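Local coordinates for protein glycoside hydrolase (Streptococcus pneumoniae serotype 4, PDB 6ORH) that probably removes fucose from host-derived carbohydrate antigens as an alpha-L-fucosidase of glycoside hydrolase family 29, at residues A[31-36]-A[263-268]; A[27-32]-A[49-54]; A[122-127]-A[148-153]. The protein carries 2 engineered substitutions. All blocks are in the same frame, centred on the assembly; numbering follows the deposited sequence.

Contact 1: A[31-36]-A[263-268]; sequences PNTFYD and GWFYHE. With FUC (alpha-L-fucopyranose), chain C.
The backbones of the short, weakly bonded helix 31-35 and of loop 263-268 approach at Thr33 and Tyr266, whose CA atoms are 5.7 Å apart. These elements follow strands 23-27 and 250-259 of the family 29 TIM barrel, on the sugar-binding side. Asn32 lies over one face of the Phe265 ring: its CB makes a CH-pi contact 3.6 Å from the ring centroid, and ND2 extends over the rim to 3.4 Å from Phe265 CE1, with the amide plane turned 67° against the ring. A hydrogen bond from Gln37 to Asn32 OD1 holds the other end of this amide. Thr33 OG1 meets the same ring at its edge, and a water bonded to this hydroxyl also accepts from Tyr266 N. A second water bridges Thr33 O and Tyr266 O. Next to Phe265, Trp264 lays one indole face against the fucose, with C6 of the sugar toward the rim. At the helix end Asp36 takes positive phi, and its carboxylate, anti to the backbone N (chi1 -169°), reaches His267. Glu38 holds His267 NE2, while His267 ND1 donates to Asp36 OD1 at 2.6 Å, with an N-H...O angle of 157°.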
loop_
_atom_site.group_PDB
_atom_site.type_symbol
_atom_site.label_atom_id
_atom_site.label_comp_id
_atom_site.label_asym_id
_atom_site.label_seq_id
_atom_site.Cartn_x
_atom_site.Cartn_y
_atom_site.Cartn_z
ATOM N N PRO A 31 11.742 34.117 4.825
ATOM C CA PRO A 31 11.488 34.614 6.180
ATOM C C PRO A 31 11.118 33.514 7.170
ATOM O O PRO A 31 11.548 33.545 8.316
ATOM C CB PRO A 31 10.323 35.574 5.949
ATOM C CG PRO A 31 10.583 36.125 4.561
ATOM C CD PRO A 31 11.024 34.889 3.796
ATOM N N ASN A 32 10.331 32.518 6.738
ATOM C CA ASN A 32 9.948 31.444 7.647
ATOM C C ASN A 32 11.163 30.755 8.247
ATOM O O ASN A 32 11.082 30.231 9.360
ATOM C CB ASN A 32 9.012 30.419 6.987
ATOM C CG ASN A 32 7.653 31.002 6.683
ATOM O OD1 ASN A 32 7.354 32.128 7.074
ATOM N ND2 ASN A 32 6.811 30.234 5.996
ATOM N N THR A 33 12.276 30.684 7.497
ATOM C CA THR A 33 13.480 30.025 7.983
ATOM C C THR A 33 14.006 30.803 9.190
ATOM O O THR A 33 14.573 30.181 10.087
ATOM C CB THR A 33 14.567 29.967 6.896
ATOM O OG1 THR A 33 13.946 29.482 5.693
ATOM C CG2 THR A 33 15.767 29.108 7.250
ATOM N N PHE A 34 13.866 32.135 9.138
ATOM C CA PHE A 34 14.391 32.992 10.199
ATOM C C PHE A 34 13.407 33.109 11.360
ATOM O O PHE A 34 13.816 33.404 12.488
ATOM C CB PHE A 34 14.808 34.347 9.623
ATOM C CG PHE A 34 15.995 34.213 8.705
ATOM C CD1 PHE A 34 17.289 34.228 9.211
ATOM C CD2 PHE A 34 15.812 34.012 7.340
ATOM C CE1 PHE A 34 18.382 34.062 8.372
ATOM C CE2 PHE A 34 16.905 33.836 6.504
ATOM C CZ PHE A 34 18.186 33.858 7.020
ATOM N N TYR A 35 12.121 32.863 11.101
ATOM C CA TYR A 35 11.114 32.907 12.151
ATOM C C TYR A 35 10.799 31.521 12.709
ATOM O O TYR A 35 9.935 31.420 13.578
ATOM C CB TYR A 35 9.827 33.572 11.658
ATOM C CG TYR A 35 9.901 35.080 11.648
ATOM C CD1 TYR A 35 10.613 35.762 10.668
ATOM C CD2 TYR A 35 9.321 35.829 12.660
ATOM C CE1 TYR A 35 10.721 37.147 10.670
ATOM C CE2 TYR A 35 9.403 37.213 12.668
ATOM C CZ TYR A 35 10.096 37.879 11.669
ATOM O OH TYR A 35 10.208 39.245 11.684
ATOM N N ASP A 36 11.479 30.477 12.208
ATOM C CA ASP A 36 11.314 29.127 12.727
ATOM C C ASP A 36 9.830 28.742 12.705
ATOM O O ASP A 36 9.253 28.366 13.722
ATOM C CB ASP A 36 11.988 29.004 14.104
ATOM C CG ASP A 36 12.111 27.591 14.638
ATOM O OD1 ASP A 36 12.009 26.622 13.857
ATOM O OD2 ASP A 36 12.341 27.472 15.845
ATOM N N GLY A 263 8.975 19.387 8.539
ATOM C CA GLY A 263 8.499 20.634 7.961
ATOM C C GLY A 263 9.148 20.897 6.600
ATOM O O GLY A 263 10.160 20.283 6.265
ATOM N N TRP A 264 8.551 21.833 5.852
ATOM C CA TRP A 264 9.045 22.273 4.549
ATOM C C TRP A 264 10.210 23.252 4.712
ATOM O O TRP A 264 11.119 23.271 3.889
ATOM C CB TRP A 264 7.897 22.925 3.754
ATOM C CG TRP A 264 6.785 21.967 3.422
ATOM C CD1 TRP A 264 5.592 21.794 4.071
ATOM C CD2 TRP A 264 6.817 20.989 2.366
ATOM N NE1 TRP A 264 4.870 20.790 3.476
ATOM C CE2 TRP A 264 5.615 20.247 2.454
ATOM C CE3 TRP A 264 7.757 20.660 1.374
ATOM C CZ2 TRP A 264 5.320 19.246 1.530
ATOM C CZ3 TRP A 264 7.485 19.644 0.489
ATOM C CH2 TRP A 264 6.265 18.962 0.559
ATOM N N PHE A 265 10.160 24.077 5.761
ATOM C CA PHE A 265 11.258 25.001 6.037
ATOM C C PHE A 265 12.227 24.369 7.021
ATOM O O PHE A 265 11.896 23.380 7.664
ATOM C CB PHE A 265 10.723 26.344 6.548
ATOM C CG PHE A 265 10.038 27.140 5.464
ATOM C CD1 PHE A 265 8.698 26.924 5.126
ATOM C CD2 PHE A 265 10.747 28.091 4.742
ATOM C CE1 PHE A 265 8.105 27.670 4.108
ATOM C CE2 PHE A 265 10.142 28.829 3.726
ATOM C CZ PHE A 265 8.812 28.626 3.415
ATOM N N TYR A 266 13.440 24.931 7.100
ATOM C CA TYR A 266 14.458 24.430 8.010
ATOM C C TYR A 266 14.124 24.819 9.452
ATOM O O TYR A 266 13.811 25.974 9.733
ATOM C CB TYR A 266 15.833 25.002 7.636
ATOM C CG TYR A 266 16.894 24.533 8.598
ATOM C CD1 TYR A 266 17.522 23.307 8.421
ATOM C CD2 TYR A 266 17.189 25.284 9.724
ATOM C CE1 TYR A 266 18.467 22.841 9.329
ATOM C CE2 TYR A 266 18.138 24.837 10.636
ATOM C CZ TYR A 266 18.767 23.620 10.438
ATOM O OH TYR A 266 19.692 23.152 11.333
ATOM N N HIS A 267 14.179 23.831 10.355
ATOM C CA HIS A 267 14.047 24.042 11.803
ATOM C C HIS A 267 15.199 23.306 12.479
ATOM O O HIS A 267 15.432 22.129 12.206
ATOM C CB HIS A 267 12.700 23.469 12.275
ATOM C CG HIS A 267 11.555 24.073 11.527
ATOM N ND1 HIS A 267 11.176 25.371 11.714
ATOM C CD2 HIS A 267 10.751 23.565 10.558
ATOM C CE1 HIS A 267 10.178 25.670 10.901
ATOM N NE2 HIS A 267 9.893 24.565 10.183
ATOM N N GLU A 268 15.943 24.012 13.347
ATOM C CA GLU A 268 17.141 23.440 13.946
ATOM C C GLU A 268 16.841 22.106 14.643
ATOM O O GLU A 268 17.663 21.194 14.611
ATOM C CB GLU A 268 17.733 24.426 14.961
ATOM C CG GLU A 268 19.096 23.986 15.459
ATOM C CD GLU A 268 20.164 23.864 14.383
ATOM O OE1 GLU A 268 20.164 24.697 13.446
ATOM O OE2 GLU A 268 21.000 22.928 14.478
HETATM C C1 FUC C . 1.278 23.418 1.176
HETATM C C2 FUC C . 1.892 24.697 1.718
HETATM C C3 FUC C . 3.197 24.323 2.412
HETATM C C4 FUC C . 4.190 23.765 1.388
HETATM C C5 FUC C . 3.529 22.541 0.707
HETATM C C6 FUC C . 4.353 22.017 -0.455
HETATM O O2 FUC C . 0.961 25.247 2.667
HETATM O O3 FUC C . 3.739 25.495 3.049
HETATM O O4 FUC C . 4.525 24.817 0.438
HETATM O O5 FUC C . 2.169 22.849 0.202
HETATM O O HOH W 1 14.397 26.775 4.935
HETATM O O HOH W 2 14.288 27.810 11.456
#

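Contact 2: A[27-32]-A[49-54]; sequences IHFGPN and FNPSQL. With FUC (alpha-L-fucopyranose), chain C; EDO (1,2-ethanediol), chain J; EDO (1,2-ethanediol), chain H.
Phe49, the first residue of loop 49-54, packs against Phe29, Gly30 and Pro31 in a contact without a hydrogen bond between the two segments. Its ring swings toward segment 27-32 because CG is anti to the backbone N (chi1 -173°), and Phe49 CZ comes to 3.6 Å from Phe29 CE2. The two rings are inclined at 57° with centroids 5.5 Å apart. The CD1-CE1 flank of the Phe49 ring borders the turn into helix 31-35: Phe49 CE1 lies 3.8 Å from Gly30 CA, and CD1 lies near Pro31 N. Pro51 follows as the centre of an inverse gamma turn. Its CD sits over the middle of the Phe49 ring, while Pro51 CB touches Phe29 CZ at 3.7 Å, at the edge of that ring and near its plane. A type I turn then runs from Pro51 to Leu54, closed by Leu54 N bonding to Pro51 O, and carries Ser52 and Gln53 to the surface, where ethanediol, probably from the crystallisation liquor, is bonded to Ser52 O and Gln53 OE1. Leu54 returns to the core and sets CD1 3.6 Å from Phe29 CE2, on the opposite side of the Phe29 ring plane from Phe49. Next to Phe29, His28 turns the other way, and its NE2 shares a 2.8 Å hydrogen bond with fucose O4. The contact folds the connection between TIM-barrel strand 23-27 and helix 56-65 back onto the strand's end. Leu105 of helix 105-116, on Phe29 and Leu54, and Trp59 of helix 56-65, on Leu54, also pack on the cluster, while Ile27 pairs with strand 70-74.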
loop_
_atom_site.group_PDB
_atom_site.type_symbol
_atom_site.label_atom_id
_atom_site.label_comp_id
_atom_site.label_asym_id
_atom_site.label_seq_id
_atom_site.Cartn_x
_atom_site.Cartn_y
_atom_site.Cartn_z
ATOM N N ILE A 27 12.985 23.563 -3.021
ATOM C CA ILE A 27 13.684 24.378 -2.027
ATOM C C ILE A 27 12.687 25.371 -1.431
ATOM O O ILE A 27 12.211 26.267 -2.139
ATOM C CB ILE A 27 14.908 25.079 -2.659
ATOM C CG1 ILE A 27 15.960 24.057 -3.118
ATOM C CG2 ILE A 27 15.496 26.066 -1.653
ATOM C CD1 ILE A 27 17.314 24.648 -3.586
ATOM N N HIS A 28 12.384 25.196 -0.129
ATOM C CA HIS A 28 11.620 26.163 0.656
ATOM C C HIS A 28 12.607 26.920 1.550
ATOM O O HIS A 28 13.234 26.322 2.418
ATOM C CB HIS A 28 10.545 25.499 1.555
ATOM C CG HIS A 28 9.304 25.053 0.840
ATOM N ND1 HIS A 28 9.308 23.990 -0.057
ATOM C CD2 HIS A 28 8.021 25.482 0.928
ATOM C CE1 HIS A 28 8.055 23.810 -0.503
ATOM N NE2 HIS A 28 7.257 24.699 0.095
ATOM N N PHE A 29 12.732 28.225 1.294
ATOM C CA PHE A 29 13.638 29.086 2.049
ATOM C C PHE A 29 13.050 30.490 2.030
ATOM O O PHE A 29 12.429 30.896 1.048
ATOM C CB PHE A 29 15.001 29.088 1.353
ATOM C CG PHE A 29 16.026 30.001 1.987
ATOM C CD1 PHE A 29 16.531 29.709 3.246
ATOM C CD2 PHE A 29 16.451 31.147 1.342
ATOM C CE1 PHE A 29 17.474 30.541 3.843
ATOM C CE2 PHE A 29 17.411 31.972 1.922
ATOM C CZ PHE A 29 17.900 31.678 3.188
ATOM N N GLY A 30 13.182 31.220 3.143
ATOM C CA GLY A 30 12.683 32.583 3.151
ATOM C C GLY A 30 12.567 33.087 4.586
ATOM O O GLY A 30 13.205 32.537 5.472
ATOM N N PRO A 31 11.742 34.117 4.825
ATOM C CA PRO A 31 11.488 34.614 6.180
ATOM C C PRO A 31 11.118 33.514 7.170
ATOM O O PRO A 31 11.548 33.545 8.316
ATOM C CB PRO A 31 10.323 35.574 5.949
ATOM C CG PRO A 31 10.583 36.125 4.561
ATOM C CD PRO A 31 11.024 34.889 3.796
ATOM N N ASN A 32 10.331 32.518 6.738
ATOM C CA ASN A 32 9.948 31.444 7.647
ATOM C C ASN A 32 11.163 30.755 8.247
ATOM O O ASN A 32 11.082 30.231 9.360
ATOM C CB ASN A 32 9.012 30.419 6.987
ATOM C CG ASN A 32 7.653 31.002 6.683
ATOM O OD1 ASN A 32 7.354 32.128 7.074
ATOM N ND2 ASN A 32 6.811 30.234 5.996
ATOM N N PHE A 49 15.873 38.876 7.285
ATOM C CA PHE A 49 16.310 38.033 6.170
ATOM C C PHE A 49 17.758 38.378 5.803
ATOM O O PHE A 49 17.993 39.255 4.958
ATOM C CB PHE A 49 15.361 38.168 4.965
ATOM C CG PHE A 49 15.677 37.205 3.851
ATOM C CD1 PHE A 49 15.326 35.859 3.957
ATOM C CD2 PHE A 49 16.398 37.623 2.738
ATOM C CE1 PHE A 49 15.705 34.958 2.966
ATOM C CE2 PHE A 49 16.727 36.734 1.723
ATOM C CZ PHE A 49 16.360 35.404 1.840
ATOM N N ASN A 50 18.718 37.644 6.391
ATOM C CA ASN A 50 20.135 37.895 6.137
ATOM C C ASN A 50 20.972 36.614 6.185
ATOM O O ASN A 50 21.809 36.416 7.064
ATOM C CB ASN A 50 20.734 39.032 6.974
ATOM C CG ASN A 50 22.136 39.381 6.512
ATOM O OD1 ASN A 50 22.558 39.028 5.399
ATOM N ND2 ASN A 50 22.879 40.049 7.373
ATOM N N PRO A 51 20.795 35.689 5.219
ATOM C CA PRO A 51 21.671 34.516 5.102
ATOM C C PRO A 51 23.037 34.845 4.484
ATOM O O PRO A 51 23.278 34.631 3.270
ATOM C CB PRO A 51 20.887 33.624 4.129
ATOM C CG PRO A 51 20.168 34.644 3.240
ATOM C CD PRO A 51 19.742 35.747 4.187
ATOM N N SER A 52 23.963 35.307 5.326
ATOM C CA SER A 52 25.202 35.880 4.812
ATOM C C SER A 52 26.133 34.826 4.214
ATOM O O SER A 52 27.010 35.172 3.414
ATOM C CB SER A 52 25.921 36.677 5.862
ATOM O OG SER A 52 26.179 35.847 6.982
ATOM N N GLN A 53 25.920 33.548 4.543
ATOM C CA GLN A 53 26.802 32.537 3.977
ATOM C C GLN A 53 26.148 31.823 2.790
ATOM O O GLN A 53 26.668 30.783 2.354
ATOM C CB GLN A 53 27.161 31.502 5.041
ATOM C CG GLN A 53 28.114 32.059 6.102
ATOM C CD GLN A 53 28.110 31.160 7.313
ATOM O OE1 GLN A 53 28.802 30.143 7.362
ATOM N NE2 GLN A 53 27.300 31.491 8.301
ATOM N N LEU A 54 25.057 32.384 2.243
ATOM C CA LEU A 54 24.298 31.638 1.237
ATOM C C LEU A 54 25.148 31.318 0.005
ATOM O O LEU A 54 25.834 32.169 -0.551
ATOM C CB LEU A 54 23.042 32.428 0.863
ATOM C CG LEU A 54 22.013 31.671 0.005
ATOM C CD1 LEU A 54 20.631 32.214 0.316
ATOM C CD2 LEU A 54 22.291 31.872 -1.504
HETATM C C1 FUC C . 1.278 23.418 1.176
HETATM C C2 FUC C . 1.892 24.697 1.718
HETATM C C3 FUC C . 3.197 24.323 2.412
HETATM C C4 FUC C . 4.190 23.765 1.388
HETATM C C5 FUC C . 3.529 22.541 0.707
HETATM C C6 FUC C . 4.353 22.017 -0.455
HETATM O O2 FUC C . 0.961 25.247 2.667
HETATM O O3 FUC C . 3.739 25.495 3.049
HETATM O O4 FUC C . 4.525 24.817 0.438
HETATM O O5 FUC C . 2.169 22.849 0.202
HETATM C C1 EDO J . 28.142 34.201 -0.175
HETATM O O1 EDO J . 26.979 34.403 0.571
HETATM C C2 EDO J . 29.260 34.420 0.733
HETATM O O2 EDO J . 29.023 35.644 1.388
HETATM C C1 EDO H . 29.074 27.068 7.995
HETATM O O1 EDO H . 27.887 27.851 8.223
HETATM C C2 EDO H . 29.518 26.341 9.204
HETATM O O2 EDO H . 29.589 27.146 10.373
#

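Contact 3: A[122-127]-A[148-153]; sequences VYLSPW and AQLKEI. With FUC (alpha-L-fucopyranose), chain C.
Apolar packing of a barrel strand against the helix that follows it joins Val122 and Leu124 to Gln149, Leu150 and Ile153, as in a beta-alpha unit of a TIM barrel. Strand 122-124 and helix 148-153 run nearly antiparallel, at 160°, with their axes 10.7 Å apart. Leu124 makes most of the contact: with CG anti to the backbone N (chi1 -175°), it extends to the helix. Leu124 CD2 meets Leu150 CD2 at 4.0 Å, and Leu124 CD1 lies 4.2 Å from Ile153 CD1 and also beside the amide of Gln149, whose NE2 is bonded to Thr86. One turn further along the helix, Val122 CG1 and CG2 both lie 4.1 Å from Ile153 CG2. Tyr123, between these two strand residues, points to the barrel interior, and its OH donates to fucose O4 at 2.9 Å. Just beyond the strand, Ser125 OG donates to Trp127 O and is bonded to His78 ND1; His78 in turn holds the fucose through NE2, which makes Ser125 a second-shell residue. With no hydrogen bond between strand and helix, this interface rests mainly on van der Waals contact of branched side chains, while Tyr123, on the opposite side of the strand, makes the bond to the sugar.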
loop_
_atom_site.group_PDB
_atom_site.type_symbol
_atom_site.label_atom_id
_atom_site.label_comp_id
_atom_site.label_asym_id
_atom_site.label_seq_id
_atom_site.Cartn_x
_atom_site.Cartn_y
_atom_site.Cartn_z
ATOM N N VAL A 122 9.631 27.059 -10.702
ATOM C CA VAL A 122 9.426 28.227 -9.867
ATOM C C VAL A 122 8.077 28.114 -9.176
ATOM O O VAL A 122 7.060 27.794 -9.816
ATOM C CB VAL A 122 9.541 29.541 -10.670
ATOM C CG1 VAL A 122 8.524 29.630 -11.804
ATOM C CG2 VAL A 122 9.356 30.733 -9.722
ATOM N N TYR A 123 8.094 28.363 -7.862
ATOM C CA TYR A 123 6.896 28.296 -7.017
ATOM C C TYR A 123 6.566 29.721 -6.604
ATOM O O TYR A 123 7.384 30.387 -5.962
ATOM C CB TYR A 123 7.181 27.372 -5.826
ATOM C CG TYR A 123 6.213 27.316 -4.651
ATOM C CD1 TYR A 123 5.859 28.458 -3.941
ATOM C CD2 TYR A 123 5.854 26.073 -4.132
ATOM C CE1 TYR A 123 5.003 28.366 -2.851
ATOM C CE2 TYR A 123 5.042 25.965 -3.014
ATOM C CZ TYR A 123 4.621 27.120 -2.370
ATOM O OH TYR A 123 3.864 27.051 -1.222
ATOM N N LEU A 124 5.374 30.179 -7.004
ATOM C CA LEU A 124 4.911 31.528 -6.714
ATOM C C LEU A 124 3.536 31.391 -6.074
ATOM O O LEU A 124 2.575 31.027 -6.754
ATOM C CB LEU A 124 4.817 32.297 -8.040
ATOM C CG LEU A 124 4.464 33.781 -7.965
ATOM C CD1 LEU A 124 5.637 34.598 -7.424
ATOM C CD2 LEU A 124 4.122 34.273 -9.386
ATOM N N SER A 125 3.446 31.626 -4.762
ATOM C CA SER A 125 2.209 31.293 -4.065
ATOM C C SER A 125 0.984 32.074 -4.572
ATOM O O SER A 125 0.971 33.306 -4.504
ATOM C CB SER A 125 2.380 31.464 -2.575
ATOM O OG SER A 125 1.146 31.186 -1.893
ATOM N N PRO A 126 -0.125 31.426 -5.001
ATOM C CA PRO A 126 -1.361 32.175 -5.283
ATOM C C PRO A 126 -1.889 32.886 -4.030
ATOM O O PRO A 126 -2.184 34.082 -4.105
ATOM C CB PRO A 126 -2.307 31.083 -5.814
ATOM C CG PRO A 126 -1.335 30.091 -6.427
ATOM C CD PRO A 126 -0.236 30.000 -5.373
ATOM N N TRP A 127 -2.041 32.160 -2.908
ATOM C CA TRP A 127 -2.410 32.853 -1.662
ATOM C C TRP A 127 -1.282 33.807 -1.261
ATOM O O TRP A 127 -0.115 33.390 -1.146
ATOM C CB TRP A 127 -2.704 31.820 -0.559
ATOM C CG TRP A 127 -2.988 32.423 0.787
ATOM C CD1 TRP A 127 -3.571 33.624 1.060
ATOM C CD2 TRP A 127 -2.634 31.837 2.051
ATOM N NE1 TRP A 127 -3.601 33.825 2.420
ATOM C CE2 TRP A 127 -3.054 32.742 3.053
ATOM C CE3 TRP A 127 -2.068 30.618 2.429
ATOM C CZ2 TRP A 127 -2.876 32.456 4.408
ATOM C CZ3 TRP A 127 -1.878 30.337 3.769
ATOM C CH2 TRP A 127 -2.297 31.248 4.749
ATOM N N ALA A 148 1.835 39.707 -13.697
ATOM C CA ALA A 148 3.033 40.506 -13.940
ATOM C C ALA A 148 4.282 39.819 -13.386
ATOM O O ALA A 148 5.346 39.933 -13.984
ATOM C CB ALA A 148 2.890 41.895 -13.369
ATOM N N GLN A 149 4.159 39.123 -12.249
ATOM C CA GLN A 149 5.328 38.438 -11.716
ATOM C C GLN A 149 5.662 37.220 -12.579
ATOM O O GLN A 149 6.848 36.955 -12.810
ATOM C CB GLN A 149 5.153 38.175 -10.217
ATOM C CG GLN A 149 5.194 39.487 -9.451
ATOM C CD GLN A 149 5.237 39.239 -7.972
ATOM O OE1 GLN A 149 4.627 38.289 -7.454
ATOM N NE2 GLN A 149 5.933 40.123 -7.284
ATOM N N LEU A 150 4.640 36.472 -13.012
ATOM C CA LEU A 150 4.895 35.385 -13.958
ATOM C C LEU A 150 5.719 35.918 -15.137
ATOM O O LEU A 150 6.681 35.263 -15.558
ATOM C CB LEU A 150 3.592 34.765 -14.468
ATOM C CG LEU A 150 2.799 33.887 -13.486
ATOM C CD1 LEU A 150 1.532 33.379 -14.156
ATOM C CD2 LEU A 150 3.654 32.719 -13.011
ATOM N N LYS A 151 5.329 37.092 -15.683
ATOM C CA LYS A 151 6.012 37.651 -16.845
ATOM C C LYS A 151 7.454 38.009 -16.493
ATOM O O LYS A 151 8.377 37.717 -17.257
ATOM C CB LYS A 151 5.235 38.882 -17.331
ATOM C CG LYS A 151 3.937 38.489 -18.032
ATOM C CD LYS A 151 3.099 39.691 -18.443
ATOM C CE LYS A 151 1.842 39.292 -19.187
ATOM N NZ LYS A 151 1.079 40.505 -19.569
ATOM N N GLU A 152 7.666 38.634 -15.333
ATOM C CA GLU A 152 9.010 38.997 -14.895
ATOM C C GLU A 152 9.904 37.765 -14.811
ATOM O O GLU A 152 11.087 37.815 -15.169
ATOM C CB GLU A 152 9.009 39.531 -13.468
ATOM C CG GLU A 152 8.658 40.979 -13.398
ATOM C CD GLU A 152 8.779 41.564 -12.001
ATOM O OE1 GLU A 152 8.378 40.894 -11.015
ATOM O OE2 GLU A 152 9.316 42.689 -11.902
ATOM N N ILE A 153 9.339 36.670 -14.313
ATOM C CA ILE A 153 10.155 35.498 -14.024
ATOM C C ILE A 153 10.430 34.756 -15.327
ATOM O O ILE A 153 11.563 34.277 -15.545
ATOM C CB ILE A 153 9.417 34.597 -13.010
ATOM C CG1 ILE A 153 9.343 35.290 -11.638
ATOM C CG2 ILE A 153 10.086 33.227 -12.921
ATOM C CD1 ILE A 153 8.242 34.721 -10.723
HETATM C C1 FUC C . 1.278 23.418 1.176
HETATM C C2 FUC C . 1.892 24.697 1.718
HETATM C C3 FUC C . 3.197 24.323 2.412
HETATM C C4 FUC C . 4.190 23.765 1.388
HETATM C C5 FUC C . 3.529 22.541 0.707
HETATM C C6 FUC C . 4.353 22.017 -0.455
HETATM O O2 FUC C . 0.961 25.247 2.667
HETATM O O3 FUC C . 3.739 25.495 3.049
HETATM O O4 FUC C . 4.525 24.817 0.438
HETATM O O5 FUC C . 2.169 22.849 0.202
#

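From the N terminus, the chain leaves strand 23-27 through the stretch shared by contacts 1 and 2. Contact 2 closes first, bringing the loop before helix 56-65 back onto residues 27-32. Contact 3 follows in series, closing the excursion between strand 119-124 and helix 139-154. Contact 1 opens from the same stretch as contact 2 but ends only in the loop after strand 250-259, so contact 3 lies within its span. Contacts 1 and 2 pack on each other, Phe34 against Phe49 and Pro51, contacts 2 and 3 meet where His28 packs on Tyr123, and contacts 1 and 3 do not touch. All three include a residue that reaches the same fucose: Trp264, His28 and Tyr123.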